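Local structure of general Secretion Pathway Protein (Vibrio vulnificus, 4G54) at residues Q54-C62 with A233-L241; W69-L80 with V92-V102. The protein is a periplasmic part of the EpsAB fusion protein of the type II secretion system and probably binds peptidoglycan. One frame throughout, in Å; residues are numbered along the deposited sequence.

Contact 1 (Q54-C62 with A233-L241)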
loop_
_atom_site.group_PDB
_atom_site.type_symbol
_atom_site.label_atom_id
_atom_site.label_comp_id
_atom_site.label_asym_id
_atom_site.label_seq_id
_atom_site.Cartn_x
_atom_site.Cartn_y
_atom_site.Cartn_z
ATOM N N GLN A 54 1.305 12.872 -10.266
ATOM C CA GLN A 54 2.730 12.608 -10.349
ATOM C C GLN A 54 3.414 13.883 -10.777
ATOM O O GLN A 54 2.806 14.652 -11.567
ATOM C CB GLN A 54 3.057 11.626 -11.467
ATOM C CG GLN A 54 2.381 10.278 -11.311
ATOM C CD GLN A 54 2.638 9.585 -9.987
ATOM O OE1 GLN A 54 3.772 9.258 -9.638
ATOM N NE2 GLN A 54 1.547 9.232 -9.317
ATOM N N PRO A 55 4.633 14.117 -10.331
ATOM C CA PRO A 55 5.465 13.256 -9.483
ATOM C C PRO A 55 5.058 13.213 -8.010
ATOM O O PRO A 55 4.396 14.152 -7.513
ATOM C CB PRO A 55 6.885 13.875 -9.591
ATOM C CG PRO A 55 6.638 15.256 -9.996
ATOM C CD PRO A 55 5.408 15.255 -10.875
ATOM N N SER A 56 5.473 12.128 -7.363
ATOM C CA SER A 56 5.300 11.974 -5.921
ATOM C C SER A 56 5.982 13.124 -5.188
ATOM O O SER A 56 6.990 13.629 -5.576
ATOM C CB SER A 56 5.973 10.653 -5.479
ATOM O OG SER A 56 5.553 9.542 -6.290
ATOM N N THR A 57 5.402 13.435 -4.037
ATOM C CA THR A 57 5.875 14.446 -3.149
ATOM C C THR A 57 6.500 13.831 -1.886
ATOM O O THR A 57 7.079 14.572 -1.027
ATOM C CB THR A 57 4.628 15.350 -2.674
ATOM O OG1 THR A 57 3.448 14.513 -2.435
ATOM C CG2 THR A 57 4.355 16.308 -3.875
ATOM N N SER A 58 6.418 12.497 -1.768
ATOM C CA SER A 58 7.037 11.784 -0.622
ATOM C C SER A 58 7.455 10.412 -1.198
ATOM O O SER A 58 7.314 10.213 -2.438
ATOM C CB SER A 58 6.003 11.560 0.505
ATOM O OG SER A 58 5.072 10.520 0.160
ATOM N N ILE A 59 7.929 9.492 -0.350
ATOM C CA ILE A 59 8.293 8.157 -0.873
ATOM C C ILE A 59 7.052 7.345 -1.270
ATOM O O ILE A 59 7.182 6.343 -1.928
ATOM C CB ILE A 59 9.154 7.348 0.077
ATOM C CG1 ILE A 59 8.375 7.113 1.388
ATOM C CG2 ILE A 59 10.455 8.223 0.312
ATOM C CD1 ILE A 59 8.801 5.850 2.195
ATOM N N PHE A 60 5.845 7.824 -0.952
ATOM C CA PHE A 60 4.659 7.071 -1.314
ATOM C C PHE A 60 4.322 7.209 -2.768
ATOM O O PHE A 60 4.475 8.321 -3.391
ATOM C CB PHE A 60 3.430 7.445 -0.453
ATOM C CG PHE A 60 3.316 6.718 0.846
ATOM C CD1 PHE A 60 4.187 7.008 1.858
ATOM C CD2 PHE A 60 2.338 5.710 1.039
ATOM C CE1 PHE A 60 4.137 6.328 3.066
ATOM C CE2 PHE A 60 2.239 5.065 2.244
ATOM C CZ PHE A 60 3.137 5.297 3.251
ATOM N N GLN A 61 3.845 6.125 -3.373
ATOM C CA GLN A 61 3.233 6.139 -4.720
ATOM C C GLN A 61 1.729 6.178 -4.521
ATOM O O GLN A 61 1.200 5.558 -3.592
ATOM C CB GLN A 61 3.525 4.811 -5.409
ATOM C CG GLN A 61 3.597 4.741 -6.873
ATOM C CD GLN A 61 4.758 5.547 -7.422
ATOM O OE1 GLN A 61 5.958 5.100 -7.551
ATOM N NE2 GLN A 61 4.406 6.705 -7.830
ATOM N N CYS A 62 1.032 6.863 -5.435
ATOM C CA CYS A 62 -0.439 6.944 -5.419
ATOM C C CYS A 62 -0.863 6.628 -6.833
ATOM O O CYS A 62 -0.291 7.187 -7.779
ATOM C CB CYS A 62 -0.878 8.363 -5.024
ATOM S SG CYS A 62 -2.727 8.357 -4.736
ATOM N N ALA A 233 2.695 10.950 12.101
ATOM C CA ALA A 233 4.066 11.428 11.799
ATOM C C ALA A 233 4.020 12.214 10.471
ATOM O O ALA A 233 3.167 11.970 9.601
ATOM C CB ALA A 233 5.004 10.246 11.643
ATOM N N PRO A 234 5.007 13.076 10.280
ATOM C CA PRO A 234 5.106 13.670 8.953
ATOM C C PRO A 234 5.584 12.662 7.921
ATOM O O PRO A 234 6.336 11.764 8.262
ATOM C CB PRO A 234 6.175 14.790 9.178
ATOM C CG PRO A 234 7.001 14.322 10.326
ATOM C CD PRO A 234 6.059 13.515 11.218
ATOM N N LEU A 235 5.136 12.783 6.654
ATOM C CA LEU A 235 5.670 11.892 5.649
ATOM C C LEU A 235 7.193 11.954 5.437
ATOM O O LEU A 235 7.824 13.006 5.648
ATOM C CB LEU A 235 4.905 12.162 4.303
ATOM C CG LEU A 235 3.468 11.614 4.198
ATOM C CD1 LEU A 235 2.776 12.272 3.001
ATOM C CD2 LEU A 235 3.633 10.080 3.944
ATOM N N LEU A 236 7.793 10.821 5.033
ATOM C CA LEU A 236 9.199 10.766 4.678
ATOM C C LEU A 236 9.382 11.294 3.263
ATOM O O LEU A 236 8.736 10.743 2.302
ATOM C CB LEU A 236 9.626 9.307 4.676
ATOM C CG LEU A 236 11.095 8.981 4.703
ATOM C CD1 LEU A 236 11.916 9.847 5.666
ATOM C CD2 LEU A 236 10.941 7.516 5.251
ATOM N N ARG A 237 10.219 12.297 3.108
ATOM C CA ARG A 237 10.400 12.912 1.809
ATOM C C ARG A 237 11.846 12.929 1.303
ATOM O O ARG A 237 12.203 13.770 0.540
ATOM C CB ARG A 237 9.769 14.278 1.798
ATOM C CG ARG A 237 8.281 14.243 2.094
ATOM C CD ARG A 237 7.743 15.608 2.179
ATOM N NE ARG A 237 6.521 15.754 2.949
ATOM C CZ ARG A 237 5.317 15.535 2.394
ATOM N NH1 ARG A 237 5.216 15.215 1.091
ATOM N NH2 ARG A 237 4.219 15.654 3.105
ATOM N N THR A 238 12.629 11.942 1.740
ATOM C CA THR A 238 13.940 11.744 1.165
ATOM C C THR A 238 13.964 10.231 0.848
ATOM O O THR A 238 13.262 9.429 1.527
ATOM C CB THR A 238 15.108 12.107 2.166
ATOM O OG1 THR A 238 14.896 11.285 3.291
ATOM C CG2 THR A 238 15.018 13.547 2.568
ATOM N N TYR A 239 14.729 9.918 -0.196
ATOM C CA TYR A 239 14.930 8.518 -0.674
ATOM C C TYR A 239 16.311 8.049 -0.204
ATOM O O TYR A 239 17.252 8.862 -0.207
ATOM C CB TYR A 239 14.968 8.556 -2.220
ATOM C CG TYR A 239 13.643 8.791 -2.863
ATOM C CD1 TYR A 239 12.622 7.826 -2.765
ATOM C CD2 TYR A 239 13.407 9.973 -3.623
ATOM C CE1 TYR A 239 11.377 7.994 -3.375
ATOM C CE2 TYR A 239 12.104 10.165 -4.269
ATOM C CZ TYR A 239 11.093 9.155 -4.111
ATOM O OH TYR A 239 9.794 9.309 -4.656
ATOM N N PRO A 240 16.502 6.753 0.051
ATOM C CA PRO A 240 17.855 6.243 0.419
ATOM C C PRO A 240 18.753 6.207 -0.793
ATOM O O PRO A 240 18.240 5.850 -1.917
ATOM C CB PRO A 240 17.607 4.849 0.968
ATOM C CG PRO A 240 16.252 4.433 0.409
ATOM C CD PRO A 240 15.452 5.718 0.116
ATOM N N LEU A 241 20.041 6.513 -0.626
ATOM C CA LEU A 241 20.808 6.500 -1.892
ATOM C C LEU A 241 21.561 5.236 -2.061
ATOM O O LEU A 241 21.788 4.495 -1.118
ATOM C CB LEU A 241 21.771 7.646 -2.031
ATOM C CG LEU A 241 21.057 8.979 -2.219
ATOM C CD1 LEU A 241 22.092 9.951 -1.660
ATOM C CD2 LEU A 241 20.610 9.299 -3.659
#

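Contact 2 (W69-L80 with V92-V102)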
loop_
_atom_site.group_PDB
_atom_site.type_symbol
_atom_site.label_atom_id
_atom_site.label_comp_id
_atom_site.label_asym_id
_atom_site.label_seq_id
_atom_site.Cartn_x
_atom_site.Cartn_y
_atom_site.Cartn_z
ATOM N N TRP A 69 -13.225 -8.142 -8.714
ATOM C CA TRP A 69 -13.339 -8.619 -7.358
ATOM C C TRP A 69 -12.282 -9.645 -7.006
ATOM O O TRP A 69 -11.809 -9.662 -5.848
ATOM C CB TRP A 69 -14.773 -9.258 -7.223
ATOM C CG TRP A 69 -15.022 -10.016 -6.000
ATOM C CD1 TRP A 69 -15.543 -11.287 -5.953
ATOM C CD2 TRP A 69 -14.889 -9.602 -4.587
ATOM N NE1 TRP A 69 -15.741 -11.697 -4.648
ATOM C CE2 TRP A 69 -15.351 -10.697 -3.789
ATOM C CE3 TRP A 69 -14.436 -8.435 -3.941
ATOM C CZ2 TRP A 69 -15.357 -10.671 -2.383
ATOM C CZ3 TRP A 69 -14.447 -8.408 -2.540
ATOM C CH2 TRP A 69 -14.929 -9.498 -1.783
ATOM N N GLN A 70 -11.911 -10.499 -7.978
ATOM C CA GLN A 70 -10.819 -11.486 -7.780
ATOM C C GLN A 70 -9.551 -10.681 -7.422
ATOM O O GLN A 70 -8.869 -10.974 -6.422
ATOM C CB GLN A 70 -10.610 -12.351 -9.046
ATOM C CG GLN A 70 -9.379 -13.240 -8.898
ATOM C CD GLN A 70 -9.515 -14.484 -7.985
ATOM O OE1 GLN A 70 -10.495 -14.654 -7.205
ATOM N NE2 GLN A 70 -8.485 -15.381 -8.069
ATOM N N GLU A 71 -9.285 -9.608 -8.168
ATOM C CA GLU A 71 -8.056 -8.814 -7.924
ATOM C C GLU A 71 -8.134 -8.081 -6.573
ATOM O O GLU A 71 -7.124 -8.049 -5.827
ATOM C CB GLU A 71 -7.804 -7.839 -9.069
ATOM C CG GLU A 71 -7.403 -8.510 -10.353
ATOM C CD GLU A 71 -7.524 -7.628 -11.599
ATOM O OE1 GLU A 71 -8.283 -6.629 -11.624
ATOM O OE2 GLU A 71 -6.825 -7.966 -12.600
ATOM N N LEU A 72 -9.303 -7.561 -6.198
ATOM C CA LEU A 72 -9.417 -6.811 -4.991
ATOM C C LEU A 72 -9.104 -7.756 -3.824
ATOM O O LEU A 72 -8.406 -7.401 -2.875
ATOM C CB LEU A 72 -10.872 -6.284 -4.883
ATOM C CG LEU A 72 -11.049 -5.343 -3.672
ATOM C CD1 LEU A 72 -10.275 -4.044 -4.008
ATOM C CD2 LEU A 72 -12.500 -4.997 -3.459
ATOM N N GLN A 73 -9.552 -8.990 -3.902
ATOM C CA GLN A 73 -9.279 -9.938 -2.818
ATOM C C GLN A 73 -7.816 -10.202 -2.606
ATOM O O GLN A 73 -7.466 -10.619 -1.463
ATOM C CB GLN A 73 -9.958 -11.296 -3.108
ATOM C CG GLN A 73 -11.474 -11.202 -2.904
ATOM C CD GLN A 73 -12.151 -12.474 -3.430
ATOM O OE1 GLN A 73 -12.738 -12.531 -4.568
ATOM N NE2 GLN A 73 -12.052 -13.515 -2.629
ATOM N N GLN A 74 -6.960 -9.965 -3.616
ATOM C CA GLN A 74 -5.533 -10.248 -3.493
ATOM C C GLN A 74 -4.758 -9.061 -2.975
ATOM O O GLN A 74 -3.522 -9.104 -2.945
ATOM C CB GLN A 74 -4.978 -10.629 -4.878
ATOM C CG GLN A 74 -5.711 -11.769 -5.577
ATOM C CD GLN A 74 -5.439 -13.101 -4.957
ATOM O OE1 GLN A 74 -5.232 -13.224 -3.730
ATOM N NE2 GLN A 74 -5.435 -14.148 -5.798
ATOM N N THR A 75 -5.465 -7.981 -2.658
ATOM C CA THR A 75 -4.628 -6.760 -2.282
ATOM C C THR A 75 -3.744 -7.019 -1.077
ATOM O O THR A 75 -4.252 -7.517 -0.044
ATOM C CB THR A 75 -5.473 -5.509 -2.101
ATOM O OG1 THR A 75 -4.605 -4.370 -1.971
ATOM C CG2 THR A 75 -6.401 -5.576 -0.918
ATOM N N PRO A 76 -2.494 -6.582 -1.226
ATOM C CA PRO A 76 -1.555 -6.836 -0.096
ATOM C C PRO A 76 -1.648 -5.733 0.989
ATOM O O PRO A 76 -0.959 -5.865 2.055
ATOM C CB PRO A 76 -0.166 -6.822 -0.789
ATOM C CG PRO A 76 -0.373 -5.901 -1.946
ATOM C CD PRO A 76 -1.760 -6.181 -2.461
ATOM N N HIS A 77 -2.442 -4.655 0.792
ATOM C CA HIS A 77 -2.533 -3.599 1.816
ATOM C C HIS A 77 -3.830 -2.855 1.550
ATOM O O HIS A 77 -4.561 -3.096 0.553
ATOM C CB HIS A 77 -1.344 -2.600 1.657
ATOM C CG HIS A 77 -1.015 -2.254 0.222
ATOM N ND1 HIS A 77 -1.752 -1.424 -0.594
ATOM C CD2 HIS A 77 0.099 -2.592 -0.477
ATOM C CE1 HIS A 77 -1.146 -1.293 -1.771
ATOM N NE2 HIS A 77 -0.033 -2.024 -1.747
ATOM N N PRO A 78 -4.230 -1.989 2.440
ATOM C CA PRO A 78 -5.499 -1.293 2.316
ATOM C C PRO A 78 -5.523 -0.423 1.042
ATOM O O PRO A 78 -4.487 -0.014 0.503
ATOM C CB PRO A 78 -5.579 -0.428 3.597
ATOM C CG PRO A 78 -4.781 -1.266 4.591
ATOM C CD PRO A 78 -3.599 -1.829 3.768
ATOM N N LEU A 79 -6.747 -0.170 0.559
ATOM C CA LEU A 79 -6.996 0.632 -0.656
ATOM C C LEU A 79 -8.108 1.578 -0.398
ATOM O O LEU A 79 -8.944 1.383 0.574
ATOM C CB LEU A 79 -7.516 -0.334 -1.808
ATOM C CG LEU A 79 -6.455 -1.318 -2.283
ATOM C CD1 LEU A 79 -7.075 -2.229 -3.315
ATOM C CD2 LEU A 79 -5.257 -0.663 -2.954
ATOM N N LEU A 80 -8.251 2.620 -1.262
ATOM C CA LEU A 80 -9.456 3.501 -1.189
ATOM C C LEU A 80 -10.414 3.068 -2.323
ATOM O O LEU A 80 -9.944 2.987 -3.495
ATOM C CB LEU A 80 -9.039 4.960 -1.393
ATOM C CG LEU A 80 -10.213 5.976 -1.232
ATOM C CD1 LEU A 80 -10.614 6.094 0.294
ATOM C CD2 LEU A 80 -9.686 7.345 -1.746
ATOM N N VAL A 92 -14.361 5.145 0.278
ATOM C CA VAL A 92 -14.288 4.451 1.570
ATOM C C VAL A 92 -12.990 3.619 1.602
ATOM O O VAL A 92 -12.500 3.195 0.564
ATOM C CB VAL A 92 -15.562 3.562 1.781
ATOM C CG1 VAL A 92 -15.609 2.347 0.808
ATOM C CG2 VAL A 92 -15.656 3.137 3.174
ATOM N N VAL A 93 -12.366 3.530 2.769
ATOM C CA VAL A 93 -11.162 2.729 2.896
ATOM C C VAL A 93 -11.497 1.283 3.040
ATOM O O VAL A 93 -12.305 0.899 3.901
ATOM C CB VAL A 93 -10.255 3.226 4.055
ATOM C CG1 VAL A 93 -9.131 2.216 4.335
ATOM C CG2 VAL A 93 -9.695 4.627 3.687
ATOM N N LEU A 94 -10.865 0.442 2.200
ATOM C CA LEU A 94 -10.960 -1.025 2.397
ATOM C C LEU A 94 -9.796 -1.401 3.273
ATOM O O LEU A 94 -8.621 -1.249 2.903
ATOM C CB LEU A 94 -10.842 -1.740 1.019
ATOM C CG LEU A 94 -10.747 -3.277 1.096
ATOM C CD1 LEU A 94 -12.033 -3.848 1.515
ATOM C CD2 LEU A 94 -10.386 -3.815 -0.310
ATOM N N LEU A 95 -10.104 -1.963 4.457
ATOM C CA LEU A 95 -9.071 -2.373 5.390
ATOM C C LEU A 95 -8.752 -3.803 5.194
ATOM O O LEU A 95 -7.542 -4.151 5.255
ATOM C CB LEU A 95 -9.556 -2.114 6.886
ATOM C CG LEU A 95 -8.654 -2.593 8.004
ATOM C CD1 LEU A 95 -7.368 -1.766 8.042
ATOM C CD2 LEU A 95 -9.450 -2.416 9.342
ATOM N N GLU A 96 -9.763 -4.682 5.103
ATOM C CA GLU A 96 -9.450 -6.094 4.812
ATOM C C GLU A 96 -10.568 -6.711 3.998
ATOM O O GLU A 96 -11.633 -6.174 3.919
ATOM C CB GLU A 96 -9.177 -6.894 6.040
ATOM C CG GLU A 96 -10.257 -6.852 7.045
ATOM C CD GLU A 96 -9.777 -7.586 8.352
ATOM O OE1 GLU A 96 -9.737 -6.991 9.429
ATOM O OE2 GLU A 96 -9.409 -8.784 8.230
ATOM N N VAL A 97 -10.271 -7.857 3.435
ATOM C CA VAL A 97 -11.185 -8.458 2.464
ATOM C C VAL A 97 -11.019 -9.952 2.493
ATOM O O VAL A 97 -9.881 -10.468 2.628
ATOM C CB VAL A 97 -10.921 -7.931 1.025
ATOM C CG1 VAL A 97 -9.394 -8.066 0.567
ATOM C CG2 VAL A 97 -11.859 -8.660 0.018
ATOM N N ASP A 98 -12.151 -10.659 2.391
ATOM C CA ASP A 98 -12.117 -12.142 2.218
ATOM C C ASP A 98 -13.256 -12.491 1.240
ATOM O O ASP A 98 -13.933 -11.569 0.787
ATOM C CB ASP A 98 -12.116 -12.892 3.558
ATOM C CG ASP A 98 -13.450 -12.851 4.294
ATOM O OD1 ASP A 98 -14.518 -12.718 3.647
ATOM O OD2 ASP A 98 -13.448 -13.057 5.545
ATOM N N PRO A 99 -13.415 -13.760 0.826
ATOM C CA PRO A 99 -14.497 -14.049 -0.159
ATOM C C PRO A 99 -15.902 -13.678 0.242
ATOM O O PRO A 99 -16.766 -13.543 -0.650
ATOM C CB PRO A 99 -14.429 -15.577 -0.294
ATOM C CG PRO A 99 -12.970 -15.822 -0.082
ATOM C CD PRO A 99 -12.527 -14.922 0.997
ATOM N N GLU A 100 -16.126 -13.501 1.539
ATOM C CA GLU A 100 -17.484 -13.252 1.987
ATOM C C GLU A 100 -17.823 -11.800 2.400
ATOM O O GLU A 100 -19.018 -11.419 2.387
ATOM C CB GLU A 100 -17.803 -14.218 3.151
ATOM C CG GLU A 100 -17.901 -15.720 2.747
ATOM C CD GLU A 100 -18.148 -16.601 3.974
ATOM O OE1 GLU A 100 -17.794 -16.164 5.092
ATOM O OE2 GLU A 100 -18.711 -17.705 3.848
ATOM N N ARG A 101 -16.814 -11.025 2.799
ATOM C CA ARG A 101 -17.067 -9.733 3.469
ATOM C C ARG A 101 -15.883 -8.815 3.284
ATOM O O ARG A 101 -14.752 -9.297 3.118
ATOM C CB ARG A 101 -17.253 -9.888 5.013
ATOM C CG ARG A 101 -15.945 -10.267 5.796
ATOM C CD ARG A 101 -14.826 -9.109 6.055
ATOM N NE ARG A 101 -13.388 -9.453 5.719
ATOM C CZ ARG A 101 -12.482 -9.936 6.596
ATOM N NH1 ARG A 101 -12.826 -10.119 7.881
ATOM N NH2 ARG A 101 -11.210 -10.223 6.215
ATOM N N VAL A 102 -16.125 -7.520 3.311
ATOM C CA VAL A 102 -14.999 -6.563 3.347
ATOM C C VAL A 102 -15.248 -5.697 4.582
ATOM O O VAL A 102 -16.380 -5.541 5.062
ATOM C CB VAL A 102 -14.954 -5.691 2.126
ATOM C CG1 VAL A 102 -14.529 -6.533 0.873
ATOM C CG2 VAL A 102 -16.329 -4.917 1.859
HETATM O O HOH W 1 -16.740 -14.212 -3.301
HETATM O O HOH W 2 -8.799 -11.974 0.364
#

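Contact 1 (Q54-C62 with A233-L241)
Two hydrogen bonds join R237 and L236 to the loop T57-I59. R237 runs extended from CG to NE beside T57, and its NH1 donates a hydrogen bond to T57 O at 2.9 Å; the oxygen lies in the guanidinium plane, but the donor stands well above the carbonyl plane, 70° out of it. NH1 also forms a salt bridge with D49, whose OD1 accepts from T57 OG1 too, so one carboxylate steadies both sides of this bond. The second bond is between backbones: I59 N meets L236 O at 3.0 Å, nearly in line with the C=O bond. S58 CB lies 3.4 Å from that same L236 O.

Within the loop, S58 OG turns back between its own backbone N and carbonyl carbon (chi1 74°) and accepts from F60 N at 3.0 Å. This ST turn bends the chain just before strand 60-66, an outermost strand of the antiparallel sheet in the peptidase C39-like domain. Residues 233-241 pass across the turn as a mostly irregular tail that starts with the short, weakly bonded strand 233-234.

The apolar contacts follow the order of the tail. L235 CD2 approaches F60 CD1 at 3.8 Å, the two side chains crossing at about a right angle, while W41 packs edge-to-face with F60. I59 divides its branches: CD1 reaches L236 CD2, whereas CG2, placed anti to the carbonyl carbon, touches Y239 CD1 at 3.8 Å.

Mixed contacts of carbon with polar groups complete the interface. I59 CG2 also lies 3.3 Å from T238 O, and L235 CB sits over one face of the R237 guanidinium, toward its rim. The phenol of Y239 extends back over the loop, bringing OH to 3.4 Å from S58 O and close to S56 CB; S56 OG is itself hydrogen-bonded to R135.

Contact 2 (W69-L80 with V92-V102)
W69 and P99 share a water that continues the plane of the indole: NE1 donates to it at 3.0 Å, and the water donates to P99 O. That carbonyl oxygen also lies in plane at the ring edge, near CZ2. With CG anti to the backbone N (chi1 170°), W69 sends its six-membered ring along the turn between strands 88-97 and 101-105. CZ3 meets V97 CG2 at 3.6 Å, and V102 CG1 adds a methyl at the edge. A second water joins the backbones, donating to both Q73 O and V97 O.

V97 packs against helix 69-73, with CG1 3.6 Å from L72 O and CG2 against W69 and the CG of Q73. Deeper in, L72 and L94 meet tip to tip, CD1 to CD2, at 3.7 Å. The turn keeps its shape through D98, whose OD1 accepts from the backbone N of E100 and of R101, reached from opposite faces of the carboxylate plane: the bond from E100 N makes an Asx turn, and with that from R101 N an Asx motif. R101 also forms a salt bridge with E96.

Farther along, L79 and L94 form an antiparallel hydrogen-bonded pair, with L94 N to L79 O at 2.7 Å and the return bond, L79 N to L94 O, at 3.2 Å. L80 and V93 follow as the non-hydrogen-bonded pair, L80 CD1 touching V93 CG2 at 3.8 Å. P78 CB packs against L94 O at 3.2 Å where the hairpin pairing begins.

The axes of helix 69-73 and of strand segment 92-97 make an angle of 98°. L118 of helix 115-121 touches both W69 and L72, strand 125-131 flanks strand 79-85 in the sheet, and strand 101-105 lies beyond strand 88-97, where L95 and E96 face V103 in a classic beta bulge.

Contact 2 is the more buried, between neighbouring parts of one domain; contact 1 is partly buried, with most of its exposed residues on the tail side, and joins segments 171 residues apart. Their centres lie 24 Å apart, on opposite sides of the chain's centre, and the two contacts do not touch. Both reach the same six-stranded antiparallel sheet: contact 1 at outermost strand 60-66, contact 2 at inner strands 79-85 and 88-97, and strand 60-66 leads into helix 69-73. The chemistry differs accordingly. Contact 1 combines one backbone bond and a surface arginine with apolar contacts of I59 and F60; contact 2 combines paired strand bonds, leucine and valine methyls and an indole with water bridges beside helix 69-73.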